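Sialidase B (Streptococcus pneumoniae serotype 4, PDB 4XJW) cleaves terminal sialic acids from oligosaccharides, glycoproteins and glycolipids and belongs to the family 33 glycosyl hydrolases, acting as an intramolecular trans-sialidase. Local coordinates at residues I208-Y212 with P454-A459; L220-R226 with F287-I292; L303-V307 with G449-C453. The protein carries 1 engineered substitution. One frame throughout, in Å; residues are numbered along the deposited sequence.

Contact 1: residues I208-Y212 with P454-A459; sequences IPTLY and PGQGLA. With OPX ((1s,3R,4S)-1-[(cyclohexylamino)methyl]-3,4-dihydroxycyclopentanesulfonic acid), chain B.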
# COMPACT_ATOMS: atom_id res chain seq x y z
N ILE A 208 -2.14 -2.09 -0.86
CA ILE A 208 -2.92 -2.95 -1.76
C ILE A 208 -3.41 -2.22 -3.02
O ILE A 208 -4.61 -2.09 -3.25
CB ILE A 208 -4.14 -3.61 -1.05
CG1 ILE A 208 -3.85 -3.98 0.41
CG2 ILE A 208 -4.54 -4.87 -1.79
CD1 ILE A 208 -2.68 -4.94 0.60
N PRO A 209 -2.48 -1.75 -3.86
CA PRO A 209 -2.84 -0.99 -5.07
C PRO A 209 -3.39 -1.89 -6.17
O PRO A 209 -3.01 -3.06 -6.28
CB PRO A 209 -1.50 -0.43 -5.53
CG PRO A 209 -0.48 -1.43 -5.02
CD PRO A 209 -1.02 -1.87 -3.70
N THR A 210 -4.25 -1.31 -7.01
CA THR A 210 -4.74 -1.97 -8.22
C THR A 210 -4.66 -0.97 -9.38
O THR A 210 -4.60 0.24 -9.17
CB THR A 210 -6.18 -2.51 -8.09
OG1 THR A 210 -7.12 -1.44 -8.30
CG2 THR A 210 -6.42 -3.16 -6.71
N LEU A 211 -4.62 -1.51 -10.60
CA LEU A 211 -4.71 -0.72 -11.84
C LEU A 211 -5.50 -1.51 -12.85
O LEU A 211 -5.42 -2.72 -12.89
CB LEU A 211 -3.30 -0.47 -12.41
CG LEU A 211 -2.35 0.50 -11.71
CD1 LEU A 211 -0.96 0.43 -12.33
CD2 LEU A 211 -2.90 1.92 -11.76
N TYR A 212 -6.25 -0.82 -13.70
CA TYR A 212 -7.03 -1.48 -14.73
C TYR A 212 -7.28 -0.48 -15.85
O TYR A 212 -7.64 0.68 -15.59
CB TYR A 212 -8.38 -1.93 -14.16
CG TYR A 212 -9.14 -2.91 -15.03
CD1 TYR A 212 -9.87 -2.47 -16.14
CD2 TYR A 212 -9.15 -4.26 -14.73
CE1 TYR A 212 -10.58 -3.37 -16.92
CE2 TYR A 212 -9.86 -5.16 -15.50
CZ TYR A 212 -10.57 -4.71 -16.59
OH TYR A 212 -11.27 -5.63 -17.34
N PRO A 454 -6.56 -9.39 -4.44
CA PRO A 454 -6.50 -7.99 -4.89
C PRO A 454 -5.91 -7.83 -6.27
O PRO A 454 -5.05 -8.61 -6.70
CB PRO A 454 -5.60 -7.32 -3.86
CG PRO A 454 -4.80 -8.43 -3.23
CD PRO A 454 -5.65 -9.67 -3.32
N GLY A 455 -6.38 -6.82 -6.99
CA GLY A 455 -5.84 -6.48 -8.28
C GLY A 455 -6.93 -6.35 -9.33
O GLY A 455 -7.80 -5.48 -9.23
N GLN A 456 -6.85 -7.20 -10.34
CA GLN A 456 -7.79 -7.20 -11.46
C GLN A 456 -8.68 -8.41 -11.41
O GLN A 456 -8.25 -9.52 -11.06
CB GLN A 456 -7.04 -7.18 -12.80
CG GLN A 456 -6.14 -5.96 -13.02
CD GLN A 456 -5.44 -5.93 -14.37
OE1 GLN A 456 -5.46 -6.91 -15.12
NE2 GLN A 456 -4.82 -4.80 -14.69
N GLY A 457 -9.95 -8.22 -11.76
CA GLY A 457 -10.78 -9.32 -12.20
C GLY A 457 -10.48 -9.50 -13.68
O GLY A 457 -9.69 -8.73 -14.27
N LEU A 458 -11.10 -10.51 -14.29
CA LEU A 458 -10.83 -10.83 -15.69
C LEU A 458 -12.09 -10.81 -16.53
O LEU A 458 -13.07 -11.50 -16.22
CB LEU A 458 -10.18 -12.21 -15.80
CG LEU A 458 -9.88 -12.68 -17.22
CD1 LEU A 458 -8.73 -11.92 -17.83
CD2 LEU A 458 -9.56 -14.16 -17.20
N ALA A 459 -12.08 -9.97 -17.56
CA ALA A 459 -13.14 -9.94 -18.55
C ALA A 459 -12.66 -10.72 -19.75
O ALA A 459 -11.61 -10.43 -20.32
CB ALA A 459 -13.44 -8.51 -18.94
CAF OPX B . -4.06 -1.61 -24.84
CAG OPX B . -5.28 -2.21 -25.49
CAH OPX B . -4.35 -1.26 -23.41
CAI OPX B . -5.75 -3.41 -24.72
CAJ OPX B . -4.84 -2.44 -22.63
CAK OPX B . -7.05 -4.02 -21.31
CAL OPX B . -6.04 -5.84 -19.82
CAM OPX B . -7.98 -4.66 -19.04
CAO OPX B . -6.15 -5.94 -18.34
CAP OPX B . -6.92 -4.76 -17.94
CAQ OPX B . -6.04 -3.07 -23.29
CAR OPX B . -7.30 -5.18 -20.30
NAN OPX B . -6.44 -4.32 -22.61
OAA OPX B . -7.65 -6.88 -22.30
OAB OPX B . -8.50 -7.55 -20.13
OAC OPX B . -4.91 -5.99 -17.74
OAD OPX B . -6.18 -3.61 -17.95
OAE OPX B . -9.64 -5.84 -21.37
SAS OPX B . -8.33 -6.43 -21.07
O HOH W 1 -9.97 -7.91 -17.83

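Contact 2: residues L220-R226 with F287-I292; sequences LSSIDAR and FIDSSI. With DMS (dimethyl sulfoxide), chain C.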
# COMPACT_ATOMS: atom_id res chain seq x y z
N LEU A 220 -7.89 3.21 -14.33
CA LEU A 220 -8.50 3.31 -13.01
C LEU A 220 -7.60 2.62 -11.99
O LEU A 220 -6.97 1.59 -12.29
CB LEU A 220 -9.88 2.64 -13.00
CG LEU A 220 -10.75 2.72 -11.74
CD1 LEU A 220 -11.07 4.17 -11.43
CD2 LEU A 220 -12.04 1.90 -11.91
N SER A 221 -7.52 3.20 -10.80
CA SER A 221 -6.77 2.58 -9.70
C SER A 221 -7.62 2.55 -8.46
O SER A 221 -8.32 3.50 -8.15
CB SER A 221 -5.48 3.37 -9.42
OG SER A 221 -4.79 2.90 -8.25
N SER A 222 -7.57 1.43 -7.74
CA SER A 222 -8.15 1.38 -6.39
C SER A 222 -7.08 1.05 -5.35
O SER A 222 -5.98 0.62 -5.70
CB SER A 222 -9.34 0.41 -6.29
OG SER A 222 -8.96 -0.93 -6.52
N ILE A 223 -7.42 1.28 -4.09
CA ILE A 223 -6.45 1.18 -3.00
C ILE A 223 -7.17 1.04 -1.68
O ILE A 223 -8.32 1.47 -1.54
CB ILE A 223 -5.52 2.43 -2.99
CG1 ILE A 223 -4.27 2.21 -2.15
CG2 ILE A 223 -6.23 3.65 -2.42
CD1 ILE A 223 -3.04 2.16 -2.93
N ASP A 224 -6.50 0.42 -0.71
CA ASP A 224 -6.90 0.50 0.69
C ASP A 224 -6.40 1.83 1.24
O ASP A 224 -5.19 2.07 1.25
CB ASP A 224 -6.21 -0.58 1.52
CG ASP A 224 -6.85 -1.96 1.41
OD1 ASP A 224 -7.49 -2.32 0.41
OD2 ASP A 224 -6.64 -2.73 2.38
N ALA A 225 -7.32 2.69 1.68
CA ALA A 225 -6.99 3.90 2.41
C ALA A 225 -6.99 3.46 3.88
O ALA A 225 -8.05 3.20 4.45
CB ALA A 225 -8.05 4.97 2.15
N ARG A 226 -5.81 3.32 4.46
CA ARG A 226 -5.69 2.72 5.79
C ARG A 226 -5.43 3.80 6.84
O ARG A 226 -4.45 4.55 6.76
CB ARG A 226 -4.60 1.64 5.79
CG ARG A 226 -4.89 0.48 4.82
CD ARG A 226 -4.21 -0.80 5.26
NE ARG A 226 -4.61 -1.93 4.41
CZ ARG A 226 -4.14 -3.16 4.55
NH1 ARG A 226 -3.26 -3.43 5.50
NH2 ARG A 226 -4.57 -4.12 3.73
N PHE A 287 -13.12 -2.16 5.11
CA PHE A 287 -13.03 -2.91 3.85
C PHE A 287 -11.57 -3.21 3.63
O PHE A 287 -10.71 -2.48 4.11
CB PHE A 287 -13.57 -2.10 2.68
CG PHE A 287 -15.00 -1.66 2.84
CD1 PHE A 287 -15.29 -0.44 3.45
CD2 PHE A 287 -16.04 -2.45 2.37
CE1 PHE A 287 -16.62 -0.02 3.59
CE2 PHE A 287 -17.37 -2.04 2.52
CZ PHE A 287 -17.65 -0.83 3.14
N ILE A 288 -11.27 -4.28 2.91
CA ILE A 288 -9.86 -4.61 2.69
C ILE A 288 -9.72 -5.45 1.43
O ILE A 288 -10.56 -6.30 1.18
CB ILE A 288 -9.26 -5.29 3.95
CG1 ILE A 288 -7.80 -5.72 3.71
CG2 ILE A 288 -10.15 -6.46 4.41
CD1 ILE A 288 -7.06 -6.07 5.00
N ASP A 289 -8.68 -5.18 0.63
CA ASP A 289 -8.36 -5.96 -0.58
C ASP A 289 -9.39 -5.81 -1.68
O ASP A 289 -10.39 -6.53 -1.73
CB ASP A 289 -8.14 -7.46 -0.25
CG ASP A 289 -6.91 -7.69 0.60
OD1 ASP A 289 -6.14 -6.73 0.82
OD2 ASP A 289 -6.71 -8.83 1.08
N SER A 290 -9.14 -4.87 -2.59
CA SER A 290 -10.08 -4.60 -3.67
C SER A 290 -9.62 -5.15 -5.01
O SER A 290 -8.42 -5.43 -5.21
CB SER A 290 -10.36 -3.10 -3.78
OG SER A 290 -9.21 -2.37 -4.18
N SER A 291 -10.57 -5.27 -5.92
CA SER A 291 -10.31 -5.82 -7.26
C SER A 291 -11.29 -5.18 -8.25
O SER A 291 -12.46 -4.97 -7.91
CB SER A 291 -10.47 -7.34 -7.26
OG SER A 291 -9.85 -7.88 -8.41
N ILE A 292 -10.81 -4.90 -9.46
CA ILE A 292 -11.60 -4.18 -10.47
C ILE A 292 -11.72 -4.96 -11.78
O ILE A 292 -10.78 -5.63 -12.21
CB ILE A 292 -10.95 -2.82 -10.80
CG1 ILE A 292 -11.07 -1.87 -9.61
CG2 ILE A 292 -11.62 -2.16 -12.01
CD1 ILE A 292 -10.21 -0.62 -9.79
S DMS C . -3.44 -8.12 2.35
O DMS C . -4.38 -7.02 2.73
C1 DMS C . -1.81 -7.72 3.03
C2 DMS C . -3.83 -9.54 3.41
O HOH W 2 -7.24 -2.52 -2.31

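Contact 3: residues L303-V307 with G449-C453; sequences LLADV and GTYLC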
# COMPACT_ATOMS: atom_id res chain seq x y z
N LEU A 303 -16.29 -3.19 -8.92
CA LEU A 303 -15.24 -3.31 -7.91
C LEU A 303 -15.71 -4.20 -6.77
O LEU A 303 -16.81 -4.02 -6.23
CB LEU A 303 -14.82 -1.91 -7.41
CG LEU A 303 -13.73 -1.78 -6.34
CD1 LEU A 303 -13.00 -0.45 -6.47
CD2 LEU A 303 -14.30 -1.89 -4.93
N LEU A 304 -14.88 -5.16 -6.41
CA LEU A 304 -15.16 -6.01 -5.26
C LEU A 304 -14.16 -5.71 -4.13
O LEU A 304 -13.05 -5.25 -4.39
CB LEU A 304 -15.11 -7.50 -5.64
CG LEU A 304 -16.40 -8.14 -6.17
CD1 LEU A 304 -16.92 -7.44 -7.41
CD2 LEU A 304 -16.16 -9.62 -6.46
N ALA A 305 -14.56 -5.97 -2.89
CA ALA A 305 -13.65 -5.89 -1.74
C ALA A 305 -14.14 -6.80 -0.61
O ALA A 305 -15.31 -7.13 -0.56
CB ALA A 305 -13.51 -4.45 -1.23
N ASP A 306 -13.24 -7.18 0.29
CA ASP A 306 -13.70 -7.86 1.49
C ASP A 306 -14.36 -6.84 2.41
O ASP A 306 -13.93 -5.68 2.45
CB ASP A 306 -12.55 -8.48 2.29
CG ASP A 306 -11.71 -9.47 1.49
OD1 ASP A 306 -12.21 -10.10 0.55
OD2 ASP A 306 -10.52 -9.61 1.86
N VAL A 307 -15.38 -7.27 3.15
CA VAL A 307 -15.99 -6.41 4.17
C VAL A 307 -15.83 -7.05 5.53
O VAL A 307 -16.12 -8.23 5.70
CB VAL A 307 -17.49 -6.20 3.91
CG1 VAL A 307 -18.02 -5.10 4.83
CG2 VAL A 307 -17.72 -5.84 2.48
N GLY A 449 -16.60 -16.21 4.42
CA GLY A 449 -16.37 -15.77 3.06
C GLY A 449 -14.99 -16.18 2.59
O GLY A 449 -14.07 -16.36 3.40
N THR A 450 -14.85 -16.37 1.29
CA THR A 450 -13.52 -16.54 0.71
C THR A 450 -12.88 -15.15 0.71
O THR A 450 -13.56 -14.15 0.96
CB THR A 450 -13.58 -17.09 -0.71
OG1 THR A 450 -14.35 -16.22 -1.55
CG2 THR A 450 -14.21 -18.50 -0.72
N TYR A 451 -11.58 -15.11 0.45
CA TYR A 451 -10.84 -13.85 0.53
C TYR A 451 -10.53 -13.37 -0.87
O TYR A 451 -9.93 -14.10 -1.66
CB TYR A 451 -9.55 -14.06 1.32
CG TYR A 451 -9.76 -14.77 2.64
CD1 TYR A 451 -10.43 -14.15 3.69
CD2 TYR A 451 -9.28 -16.06 2.84
CE1 TYR A 451 -10.62 -14.79 4.90
CE2 TYR A 451 -9.46 -16.71 4.04
CZ TYR A 451 -10.12 -16.07 5.07
OH TYR A 451 -10.30 -16.73 6.27
N LEU A 452 -10.93 -12.14 -1.18
CA LEU A 452 -10.75 -11.62 -2.53
C LEU A 452 -9.28 -11.48 -2.86
O LEU A 452 -8.49 -11.01 -2.03
CB LEU A 452 -11.45 -10.28 -2.68
CG LEU A 452 -11.58 -9.70 -4.08
CD1 LEU A 452 -12.52 -10.53 -4.93
CD2 LEU A 452 -12.07 -8.27 -3.98
N CYS A 453 -8.90 -11.87 -4.07
CA CYS A 453 -7.55 -11.62 -4.54
C CYS A 453 -7.45 -10.19 -5.04
O CYS A 453 -8.17 -9.80 -5.97
CB CYS A 453 -7.18 -12.58 -5.68
SG CYS A 453 -7.25 -14.32 -5.19
O HOH W 3 -8.60 -10.78 0.59

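Contact 1: residues I208-Y212 with P454-A459
The phenol ring of Tyr212 has the cyclopentane of the bound inhibitor OPX over one face, carbon CAP lying 3.7 Å above the ring plane and over its centre, while Gly457 O sits at the ring edge, in plane, 3.8 Å from Tyr212 CE2. The flat amide of Gln456 is turned 62° from this ring, so the two side chains do not stack; Gln456 CG approaches the ring obliquely. Both ends of the amide are used. Gln456 NE2 donates to Leu211 O over 2.8 Å with an N-H...O angle of 161°; Leu211 O lies close to the amide plane, although NE2 is itself tilted well out of the plane of that carbonyl. OE1 accepts the OPX hydroxyl OAC, also at 2.8 Å. The bond to Leu211 thus fixes the amide's rotation and presents OE1 to the ligand. Beyond CG the chain of Gln456 is extended (chi2 -178°), which carries the amide across to the other segment. A water joins Tyr212 OH (2.7 Å), Ala459 N and sulfonate oxygen OAB of OPX. At the far end Ile208 CG2 presses on Pro454 CB at 3.4 Å, tighter than usual, near Tyr615, the probable nucleophile. Two strands from different blades of the sialidase beta-propeller thereby form part of the OPX pocket.

Contact 2: residues L220-R226 with F287-I292
Two strands from neighbouring blades of the sialidase beta-propeller face each other here, antiparallel in direction at 175° but with axes 6.6 Å apart, and side chains bridge them. At the active-site end Asp224 OD1 accepts Asp289 N at 3.1 Å through its syn lone pair, while Arg226 grips OD2 side-on in a salt bridge with NE and NH2, the latter at 2.8 Å. Because both nitrogens bind one oxygen within the guanidinium plane, the rotation of the arginine is fixed; its extended chain lays NH2 3.4 Å from Ile288 CD1. The same NH2 donates to the oxygen of a dimethyl sulfoxide, probably from the crystallisation liquor, 3.1 Å away at the guanidinium edge. A water donates to Asp224 OD1 and accepts from Ser290 N. Further along, Ser222 OG and Ser290 OG are hydrogen-bonded at 2.8 Å; chi1 values of 64° and 66° set each hydroxyl between its own backbone N and carbonyl carbon. Ser222 OG also bonds Thr210 OG1. The apolar end closes with Leu220 CD2 against Ile292 CD1 at 3.8 Å, the side chains crossing at about a right angle. Arg226 NH1 pairs with Asp232, the probable proton acceptor. Strand 219-226 runs between strands 205-213 and 237-244, and strand 286-294 between 301-308 and 451-459.

Contact 3: residues L303-V307 with G449-C453
This is a buried side-chain contact between two adjacent propeller blades, reaching past the intervening strand 286-294; Asp306 and Leu452 still bring their CA atoms to 6.2 Å. Asp306 makes the polar link. Its OD1 accepts Leu452 N at 3.0 Å through the syn lone pair, with a nearly straight N-H...O angle of 166°. With chi1 at -57° the carboxylate stands beside its own backbone N, and from there it reaches over to the second segment. A water lies 2.6 Å from Asp306 OD2 and is close to Leu452 O as well; it has more acceptors around it than protons to give, so a bridge from OD2 to the backbone is possible but not certain. In the sialidase beta-propeller this places the direct bond between neighbouring blades: strand 301-308 is second in its blade, behind 286-294, while strand 451-459 is innermost in the next, running parallel to 286-294. The apolar part is carried by Leu452, whose CG is anti to the backbone N (chi1 -170°). Its CD2 branch packs against Leu304 CB at 3.5 Å and lies 3.2 Å from Leu304 O, while CD1 meets Leu304 CD2 at 4.1 Å, the two leucines crossing at about a right angle. Leu304 also touches Phe468 and Met423.

Centre to centre, contacts 1 and 2 are about 9 Å apart, contacts 2 and 3 about 10 Å, and contacts 1 and 3 about 12 Å. Along the chain, contact 1 opens first with 208-212; contact 2 then opens and closes, contact 3 follows, and 454-459 comes last, directly after 449-453. Contact 2 joins the blade of 205-213 and 219-226 to that of 286-294 and 301-308, contact 3 joins the latter to the blade starting with 451-459, and contact 1 brings together the innermost strands of the first and third. Strand 286-294 links them: Ile292 O probably accepts Gly457 N, and Ser291 O Leu304 N. These strands border the OPX pocket and, through Arg226 beside Asp232 and Ile208 beside Tyr615, the probable catalytic residues.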